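Local coordinates for UDP-glucose 4-epimerase (Brucella ovis, PDB 4WOK), which probably interconverts UDP-glucose and UDP-galactose by inverting the sugar at C4, using the bound NAD as a tightly held redox cofactor, at residues L63-L68 with T107-D112; H235-A240 with T314-L319; Q274-L279 with T321-A326. The protein carries 2 engineered substitutions. All coordinates share one frame; numbering follows the deposited sequence.

How the contacts relate
Contact 1 lies on the opposite side of the chain's centre from the other two, with contacts 2 and 3 centred about 30 Å and 40 Å from it; it joins two helices of the NAD-binding Rossmann domain and is bridged by a water at its partly exposed border. Contact 2 is closer to the middle of the chain and is strongly polar, an aspartate and a serine fastening a loop to the start of helix 236-251. Contact 3 is a buried apolar helix pair with no hydrogen bond across it. Contacts 2 and 3 touch: the loop 314-319 leads into helix 319-326, and His235 NE2 probably hydrogen-bonds Thr325 OG1.

Contact 1. Residues L63-L68 with T107-D112; sequences LDQARL and TQSLLD
A water molecule clasped between Gln65 and Asp112 makes the shortest polar link of this contact, donating to Gln65 OE1 at 2.5 Å and to Asp112 OD2 at 2.6 Å. The two side chains also touch directly, Gln65 OE1 lying 3.4 Å from Asp112 CB, with the amide and carboxylate planes turned 79° apart, so the groups meet crosswise and the water closes the gap between their oxygens. Gln65 reaches there on an extended chain, its CG anti to the backbone N (chi1 -164°). The other carboxylate oxygen, Asp112 OD1, is engaged by Tyr165 OH and by a salt bridge to Arg115 NE, which should hold the carboxylate in its orientation. The backbones come closest at Leu63 and Ser109, whose CA atoms are 5.7 Å apart, and the serine side chain fills this approach. Ser109 OG is 3.7 Å from Gln65 CB and comes similarly close to Leu63 CA, while its polar partner is the carbonyl oxygen of Ile62, just ahead of the 63-68 segment.

In the fold, helix 65-75 is the crossover that leads from strand 57-59 to strand 79-82 of the parallel Rossmann sheet, and helix 96-116 connects the latter to strand 121-125; the contact thus joins neighbouring helices on one face of the sheet. Leu63 lies on the NAD side, its side chain about 5 Å from the bound cofactor. Asp64 is the N-cap of the crossover helix, although the capping bond from Arg67 N to Asp64 OD1 is weak. Deeper in, Leu68 sends CD2 against the backbone of Leu110, with Leu68 CD2 3.7 Å from Leu110 CA.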
loop_
_atom_site.group_PDB
_atom_site.type_symbol
_atom_site.label_atom_id
_atom_site.label_comp_id
_atom_site.label_asym_id
_atom_site.label_seq_id
_atom_site.Cartn_x
_atom_site.Cartn_y
_atom_site.Cartn_z
ATOM N N LEU A 63 5.956 -18.178 -3.076
ATOM C CA LEU A 63 5.484 -19.474 -3.567
ATOM C C LEU A 63 6.491 -20.616 -3.325
ATOM O O LEU A 63 6.179 -21.784 -3.543
ATOM C CB LEU A 63 5.162 -19.384 -5.071
ATOM C CG LEU A 63 3.955 -18.494 -5.394
ATOM C CD1 LEU A 63 3.909 -18.160 -6.921
ATOM C CD2 LEU A 63 2.660 -19.179 -4.950
ATOM N N ASP A 64 7.715 -20.265 -2.942
ATOM C CA ASP A 64 8.750 -21.250 -2.632
ATOM C C ASP A 64 8.551 -21.620 -1.166
ATOM O O ASP A 64 9.202 -21.056 -0.286
ATOM C CB ASP A 64 10.136 -20.656 -2.891
ATOM C CG ASP A 64 11.290 -21.627 -2.616
ATOM O OD1 ASP A 64 11.086 -22.742 -2.084
ATOM O OD2 ASP A 64 12.429 -21.249 -2.961
ATOM N N GLN A 65 7.618 -22.523 -0.893
ATOM C CA GLN A 65 7.169 -22.692 0.486
ATOM C C GLN A 65 8.277 -23.245 1.386
ATOM O O GLN A 65 8.370 -22.841 2.538
ATOM C CB GLN A 65 5.942 -23.594 0.585
ATOM C CG GLN A 65 5.252 -23.440 1.955
ATOM C CD GLN A 65 4.078 -24.366 2.131
ATOM O OE1 GLN A 65 2.959 -24.047 1.736
ATOM N NE2 GLN A 65 4.323 -25.525 2.718
ATOM N N ALA A 66 9.133 -24.121 0.860
ATOM C CA ALA A 66 10.251 -24.635 1.671
ATOM C C ALA A 66 11.165 -23.496 2.114
ATOM O O ALA A 66 11.576 -23.417 3.270
ATOM C CB ALA A 66 11.057 -25.686 0.901
ATOM N N ARG A 67 11.489 -22.602 1.191
ATOM C CA ARG A 67 12.398 -21.521 1.513
ATOM C C ARG A 67 11.770 -20.558 2.510
ATOM O O ARG A 67 12.452 -20.021 3.373
ATOM C CB ARG A 67 12.804 -20.766 0.250
ATOM C CG ARG A 67 13.922 -19.744 0.472
ATOM C CD ARG A 67 14.482 -19.342 -0.875
ATOM N NE ARG A 67 15.575 -18.391 -0.755
ATOM C CZ ARG A 67 16.828 -18.722 -0.469
ATOM N NH1 ARG A 67 17.154 -19.998 -0.263
ATOM N NH2 ARG A 67 17.750 -17.775 -0.384
ATOM N N LEU A 68 10.471 -20.325 2.373
ATOM C CA LEU A 68 9.777 -19.432 3.297
ATOM C C LEU A 68 9.708 -20.045 4.707
ATOM O O LEU A 68 9.961 -19.370 5.714
ATOM C CB LEU A 68 8.383 -19.127 2.758
ATOM C CG LEU A 68 7.559 -18.017 3.397
ATOM C CD1 LEU A 68 8.352 -16.704 3.506
ATOM C CD2 LEU A 68 6.313 -17.836 2.547
ATOM N N THR A 107 -0.347 -15.783 -1.217
ATOM C CA THR A 107 -0.763 -15.569 0.167
ATOM C C THR A 107 -1.037 -16.904 0.864
ATOM O O THR A 107 -0.677 -17.083 2.024
ATOM C CB THR A 107 -2.006 -14.654 0.235
ATOM O OG1 THR A 107 -1.637 -13.359 -0.259
ATOM C CG2 THR A 107 -2.513 -14.520 1.691
ATOM N N GLN A 108 -1.644 -17.862 0.167
ATOM C CA GLN A 108 -1.907 -19.136 0.830
ATOM C C GLN A 108 -0.594 -19.802 1.226
ATOM O O GLN A 108 -0.474 -20.374 2.310
ATOM C CB GLN A 108 -2.715 -20.115 -0.035
ATOM C CG GLN A 108 -2.943 -21.418 0.782
ATOM C CD GLN A 108 -3.773 -22.465 0.063
ATOM O OE1 GLN A 108 -4.166 -22.289 -1.087
ATOM N NE2 GLN A 108 -4.040 -23.567 0.750
ATOM N N SER A 109 0.396 -19.708 0.354
ATOM C CA SER A 109 1.697 -20.277 0.655
ATOM C C SER A 109 2.274 -19.603 1.915
ATOM O O SER A 109 2.813 -20.267 2.799
ATOM C CB SER A 109 2.626 -20.110 -0.547
ATOM O OG SER A 109 3.887 -20.701 -0.311
ATOM N N LEU A 110 2.148 -18.285 2.006
ATOM C CA LEU A 110 2.649 -17.573 3.176
ATOM C C LEU A 110 1.902 -17.986 4.434
ATOM O O LEU A 110 2.513 -18.193 5.489
ATOM C CB LEU A 110 2.550 -16.059 2.976
ATOM C CG LEU A 110 2.891 -15.232 4.222
ATOM C CD1 LEU A 110 4.380 -15.272 4.540
ATOM C CD2 LEU A 110 2.419 -13.796 4.044
ATOM N N LEU A 111 0.579 -18.113 4.341
ATOM C CA LEU A 111 -0.193 -18.463 5.530
ATOM C C LEU A 111 0.082 -19.901 5.940
ATOM O O LEU A 111 0.105 -20.217 7.134
ATOM C CB LEU A 111 -1.689 -18.244 5.291
ATOM C CG LEU A 111 -2.094 -16.782 5.029
ATOM C CD1 LEU A 111 -3.592 -16.726 4.944
ATOM C CD2 LEU A 111 -1.596 -15.828 6.153
ATOM N N ASP A 112 0.298 -20.787 4.968
ATOM C CA ASP A 112 0.687 -22.155 5.345
ATOM C C ASP A 112 2.046 -22.156 6.059
ATOM O O ASP A 112 2.218 -22.829 7.060
ATOM C CB ASP A 112 0.730 -23.077 4.122
ATOM C CG ASP A 112 -0.653 -23.475 3.637
ATOM O OD1 ASP A 112 -1.601 -23.440 4.432
ATOM O OD2 ASP A 112 -0.804 -23.837 2.449
HETATM O O HOH W 1 0.857 -24.121 0.444
#

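Contact 2. Residues H235-A240 with T314-L319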
loop_
_atom_site.group_PDB
_atom_site.type_symbol
_atom_site.label_atom_id
_atom_site.label_comp_id
_atom_site.label_asym_id
_atom_site.label_seq_id
_atom_site.Cartn_x
_atom_site.Cartn_y
_atom_site.Cartn_z
ATOM N N HIS A 235 0.340 9.120 2.951
ATOM C CA HIS A 235 1.791 9.119 2.922
ATOM C C HIS A 235 2.354 7.766 3.345
ATOM O O HIS A 235 1.895 7.168 4.323
ATOM C CB HIS A 235 2.332 10.225 3.828
ATOM C CG HIS A 235 3.762 10.569 3.567
ATOM N ND1 HIS A 235 4.803 9.740 3.920
ATOM C CD2 HIS A 235 4.325 11.651 2.974
ATOM C CE1 HIS A 235 5.947 10.300 3.568
ATOM N NE2 HIS A 235 5.685 11.462 2.993
ATOM N N VAL A 236 3.371 7.307 2.626
ATOM C CA VAL A 236 3.941 5.982 2.859
ATOM C C VAL A 236 4.531 5.829 4.273
ATOM O O VAL A 236 4.537 4.730 4.848
ATOM C CB VAL A 236 5.018 5.675 1.797
ATOM C CG1 VAL A 236 6.132 6.716 1.849
ATOM C CG2 VAL A 236 5.562 4.255 1.956
ATOM N N THR A 237 5.019 6.924 4.846
ATOM C CA THR A 237 5.543 6.854 6.209
ATOM C C THR A 237 4.409 6.609 7.197
ATOM O O THR A 237 4.579 5.874 8.179
ATOM C CB THR A 237 6.311 8.127 6.591
ATOM O OG1 THR A 237 7.398 8.303 5.673
ATOM C CG2 THR A 237 6.873 8.007 8.006
ATOM N N ASP A 238 3.256 7.224 6.944
ATOM C CA ASP A 238 2.059 6.949 7.733
ATOM C C ASP A 238 1.658 5.479 7.590
ATOM O O ASP A 238 1.230 4.850 8.553
ATOM C CB ASP A 238 0.900 7.856 7.313
ATOM C CG ASP A 238 0.950 9.229 7.986
ATOM O OD1 ASP A 238 1.356 9.293 9.170
ATOM O OD2 ASP A 238 0.586 10.236 7.331
ATOM N N LEU A 239 1.792 4.933 6.386
ATOM C CA LEU A 239 1.497 3.507 6.184
ATOM C C LEU A 239 2.457 2.651 6.993
ATOM O O LEU A 239 2.038 1.691 7.635
ATOM C CB LEU A 239 1.563 3.130 4.694
ATOM C CG LEU A 239 0.402 3.663 3.854
ATOM C CD1 LEU A 239 0.678 3.449 2.379
ATOM C CD2 LEU A 239 -0.916 3.024 4.261
ATOM N N ALA A 240 3.740 2.996 6.958
ATOM C CA ALA A 240 4.732 2.296 7.774
ATOM C C ALA A 240 4.319 2.321 9.246
ATOM O O ALA A 240 4.266 1.287 9.907
ATOM C CB ALA A 240 6.110 2.918 7.598
ATOM N N THR A 314 -2.994 9.826 10.789
ATOM C CA THR A 314 -1.944 10.258 9.875
ATOM C C THR A 314 -1.314 11.539 10.395
ATOM O O THR A 314 -2.012 12.400 10.921
ATOM C CB THR A 314 -2.468 10.503 8.442
ATOM O OG1 THR A 314 -3.621 11.347 8.482
ATOM C CG2 THR A 314 -2.839 9.189 7.778
ATOM N N VAL A 315 0.003 11.664 10.263
ATOM C CA VAL A 315 0.659 12.915 10.638
ATOM C C VAL A 315 1.528 13.450 9.506
ATOM O O VAL A 315 2.081 14.532 9.620
ATOM C CB VAL A 315 1.527 12.759 11.912
ATOM C CG1 VAL A 315 0.680 12.274 13.079
ATOM C CG2 VAL A 315 2.694 11.819 11.673
ATOM N N TYR A 316 1.637 12.700 8.412
ATOM C CA TYR A 316 2.452 13.135 7.275
ATOM C C TYR A 316 1.658 13.227 5.973
ATOM O O TYR A 316 2.236 13.413 4.901
ATOM C CB TYR A 316 3.636 12.178 7.054
ATOM C CG TYR A 316 4.605 12.042 8.212
ATOM C CD1 TYR A 316 5.410 13.103 8.602
ATOM C CD2 TYR A 316 4.742 10.839 8.889
ATOM C CE1 TYR A 316 6.306 12.977 9.653
ATOM C CE2 TYR A 316 5.633 10.703 9.937
ATOM C CZ TYR A 316 6.416 11.769 10.315
ATOM O OH TYR A 316 7.305 11.630 11.359
ATOM N N SER A 317 0.342 13.087 6.049
ATOM C CA SER A 317 -0.431 12.902 4.833
ATOM C C SER A 317 -1.161 14.157 4.349
ATOM O O SER A 317 -2.127 14.066 3.591
ATOM C CB SER A 317 -1.420 11.759 5.027
ATOM O OG SER A 317 -0.733 10.521 5.155
ATOM N N ASP A 318 -0.690 15.326 4.766
ATOM C CA ASP A 318 -1.141 16.561 4.137
ATOM C C ASP A 318 -0.540 16.623 2.727
ATOM O O ASP A 318 0.580 16.158 2.508
ATOM C CB ASP A 318 -0.736 17.776 4.974
ATOM C CG ASP A 318 0.731 17.759 5.341
ATOM O OD1 ASP A 318 1.125 16.952 6.216
ATOM O OD2 ASP A 318 1.490 18.550 4.746
ATOM N N LEU A 319 -1.285 17.165 1.770
ATOM C CA LEU A 319 -0.842 17.170 0.374
ATOM C C LEU A 319 0.563 17.744 0.216
ATOM O O LEU A 319 1.397 17.192 -0.499
ATOM C CB LEU A 319 -1.825 17.958 -0.493
ATOM C CG LEU A 319 -1.470 17.999 -1.980
ATOM C CD1 LEU A 319 -1.354 16.590 -2.556
ATOM C CD2 LEU A 319 -2.499 18.812 -2.743
#
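Asp238 accepts hydrogen bonds from Val315 N, Tyr316 N and Ser317 OG. Asp238 OD2 uses its anti lone pair for Ser317 OG, at 2.6 Å. On its syn side Asp238 OD2 also takes Tyr316 N, at 2.9 Å. The bond from Val315 N to Asp238 OD1 is nearly straight (172°). Arg241 adds a salt bridge to OD1, so both oxygens are gripped and the group can scarcely rotate. Ser317 relays the network, Ser317 OG also accepting from His235 N at 2.8 Å.

The bonds pin the loop between helices 304-310 and 319-326 to the first turn of helix 236-251. Val236 and Leu239, directed away from the loop, rest on Phe22, His26 and Ile23 of helix 22-33 in the Rossmann domain. His235 is the N-cap of this turn: ND1 accepts from Thr237 N in the plane of the ring, and NE2 is bonded to Thr325 OG1.

Ring and methyl contacts complete the junction. A chi1 of -163° turns the imidazole of His235 so that one face meets Tyr316 CB in a CH-pi contact, 4.1 Å from the ring centroid. The phenol ring is approached obliquely by Thr237, with Thr237 CG2 3.5 Å from Tyr316 CE2.

Contact 3. Residues Q274-L279 with T321-A326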
loop_
_atom_site.group_PDB
_atom_site.type_symbol
_atom_site.label_atom_id
_atom_site.label_comp_id
_atom_site.label_asym_id
_atom_site.label_seq_id
_atom_site.Cartn_x
_atom_site.Cartn_y
_atom_site.Cartn_z
ATOM N N GLN A 274 -1.855 21.396 -9.295
ATOM C CA GLN A 274 -1.611 22.745 -8.780
ATOM C C GLN A 274 -0.501 22.757 -7.739
ATOM O O GLN A 274 0.384 23.608 -7.774
ATOM C CB GLN A 274 -2.879 23.324 -8.165
ATOM C CG GLN A 274 -3.968 23.665 -9.152
ATOM C CD GLN A 274 -5.232 24.131 -8.451
ATOM O OE1 GLN A 274 -5.651 23.547 -7.447
ATOM N NE2 GLN A 274 -5.837 25.194 -8.968
ATOM N N SER A 275 -0.557 21.801 -6.814
ATOM C CA SER A 275 0.425 21.710 -5.742
ATOM C C SER A 275 1.829 21.478 -6.298
ATOM O O SER A 275 2.789 22.103 -5.847
ATOM C CB SER A 275 0.042 20.591 -4.767
ATOM O OG SER A 275 0.923 20.557 -3.658
ATOM N N ILE A 276 1.945 20.585 -7.277
ATOM C CA ILE A 276 3.226 20.312 -7.925
ATOM C C ILE A 276 3.825 21.563 -8.580
ATOM O O ILE A 276 5.016 21.853 -8.423
ATOM C CB ILE A 276 3.082 19.214 -8.992
ATOM C CG1 ILE A 276 2.769 17.869 -8.333
ATOM C CG2 ILE A 276 4.343 19.109 -9.837
ATOM C CD1 ILE A 276 2.410 16.774 -9.315
ATOM N N GLY A 277 2.999 22.292 -9.323
ATOM C CA GLY A 277 3.453 23.496 -10.001
ATOM C C GLY A 277 3.961 24.524 -9.005
ATOM O O GLY A 277 4.995 25.163 -9.206
ATOM N N ARG A 278 3.226 24.655 -7.910
ATOM C CA ARG A 278 3.542 25.605 -6.853
ATOM C C ARG A 278 4.837 25.278 -6.111
ATOM O O ARG A 278 5.676 26.151 -5.903
ATOM C CB ARG A 278 2.384 25.655 -5.864
ATOM C CG ARG A 278 2.505 26.701 -4.784
ATOM C CD ARG A 278 1.358 26.544 -3.801
ATOM N NE ARG A 278 0.122 26.184 -4.491
ATOM C CZ ARG A 278 -0.613 25.110 -4.212
ATOM N NH1 ARG A 278 -0.246 24.282 -3.238
ATOM N NH2 ARG A 278 -1.720 24.868 -4.903
ATOM N N LEU A 279 5.003 24.022 -5.708
ATOM C CA LEU A 279 6.140 23.645 -4.873
ATOM C C LEU A 279 7.414 23.382 -5.667
ATOM O O LEU A 279 8.515 23.439 -5.118
ATOM C CB LEU A 279 5.792 22.402 -4.051
ATOM C CG LEU A 279 4.740 22.610 -2.962
ATOM C CD1 LEU A 279 4.202 21.273 -2.458
ATOM C CD2 LEU A 279 5.337 23.409 -1.816
ATOM N N THR A 321 3.120 17.831 2.260
ATOM C CA THR A 321 4.176 16.897 2.659
ATOM C C THR A 321 4.333 15.762 1.646
ATOM O O THR A 321 5.449 15.372 1.294
ATOM C CB THR A 321 3.898 16.298 4.048
ATOM O OG1 THR A 321 3.890 17.357 5.013
ATOM C CG2 THR A 321 4.971 15.291 4.424
ATOM N N ILE A 322 3.210 15.242 1.172
ATOM C CA ILE A 322 3.239 14.197 0.148
ATOM C C ILE A 322 4.001 14.701 -1.071
ATOM O O ILE A 322 4.923 14.042 -1.553
ATOM C CB ILE A 322 1.819 13.770 -0.251
ATOM C CG1 ILE A 322 1.181 12.969 0.885
ATOM C CG2 ILE A 322 1.831 13.005 -1.560
ATOM C CD1 ILE A 322 -0.291 12.680 0.686
ATOM N N ILE A 323 3.650 15.896 -1.542
ATOM C CA ILE A 323 4.280 16.411 -2.754
ATOM C C ILE A 323 5.750 16.716 -2.538
ATOM O O ILE A 323 6.600 16.316 -3.328
ATOM C CB ILE A 323 3.594 17.684 -3.260
ATOM C CG1 ILE A 323 2.159 17.372 -3.693
ATOM C CG2 ILE A 323 4.396 18.266 -4.408
ATOM C CD1 ILE A 323 2.054 16.225 -4.665
ATOM N N ARG A 324 6.039 17.437 -1.460
ATOM C CA ARG A 324 7.396 17.853 -1.146
ATOM C C ARG A 324 8.368 16.668 -1.000
ATOM O O ARG A 324 9.518 16.734 -1.441
ATOM C CB ARG A 324 7.382 18.680 0.138
ATOM C CG ARG A 324 8.508 19.672 0.264
ATOM C CD ARG A 324 8.408 20.436 1.575
ATOM N NE ARG A 324 7.170 21.206 1.668
ATOM C CZ ARG A 324 7.057 22.480 1.304
ATOM N NH1 ARG A 324 8.107 23.134 0.820
ATOM N NH2 ARG A 324 5.894 23.104 1.428
ATOM N N THR A 325 7.917 15.579 -0.390
ATOM C CA THR A 325 8.838 14.471 -0.150
ATOM C C THR A 325 8.997 13.580 -1.377
ATOM O O THR A 325 10.041 12.963 -1.558
ATOM C CB THR A 325 8.406 13.615 1.070
ATOM O OG1 THR A 325 7.079 13.111 0.881
ATOM C CG2 THR A 325 8.430 14.470 2.314
ATOM N N ALA A 326 7.984 13.529 -2.235
ATOM C CA ALA A 326 8.074 12.701 -3.438
ATOM C C ALA A 326 8.847 13.389 -4.565
ATOM O O ALA A 326 9.615 12.752 -5.283
ATOM C CB ALA A 326 6.685 12.316 -3.918
#
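Ile323 makes the tight half of this contact, packing against Ser275, Ile276 and Leu279 on the facing helix. Its CG2 branch meets the Leu279 side chain, with Leu279 CD1 at 3.6 Å from Ile323 CG2. The other branch lies against the serine: Ser275 OG is 3.4 Å from Ile323 CG1. A chi1 of -175° swings the hydroxyl away from the backbone N and into the apolar interface, where it is buried and has no hydrogen-bonding partner in the model. At the end of the same branch, Ile323 CD1 packs more distantly on Ile276 CG1, at 4.1 Å, the two side chains crossing at about a right angle. Met205 of helix 200-209 touches both isoleucines and closes the buried side.

The axes of segments 274-279 and 321-326 approach to 9.9 Å and cross at -55°, close to the angle expected of ridges-into-grooves packing between ridges of residues four apart. Ser275 and Leu279 form such a ridge, and Leu319, which also touches Ser275, forms one with Ile323. Both helices belong to the smaller C-terminal part of the fold, which in this epimerase family typically carries much of the UDP-sugar site.

Toward solvent the contact is sparser, a single close meeting of Leu279 with the exposed Arg324. The arginine chain bends at chi3 (-61°) and brings the guanidinium back over Leu279, whose CD2 lies over one face of the group, 3.3 Å from Arg324 NH2. That NH2 also has a long, weak ion pair with Asp320. On another side of helix 319-326, Thr325 OG1 donates to Thr321 O at 2.8 Å, joining Thr325 N on this carbonyl from the opposite face of its plane, and the same hydroxyl also bonds Ala184 N.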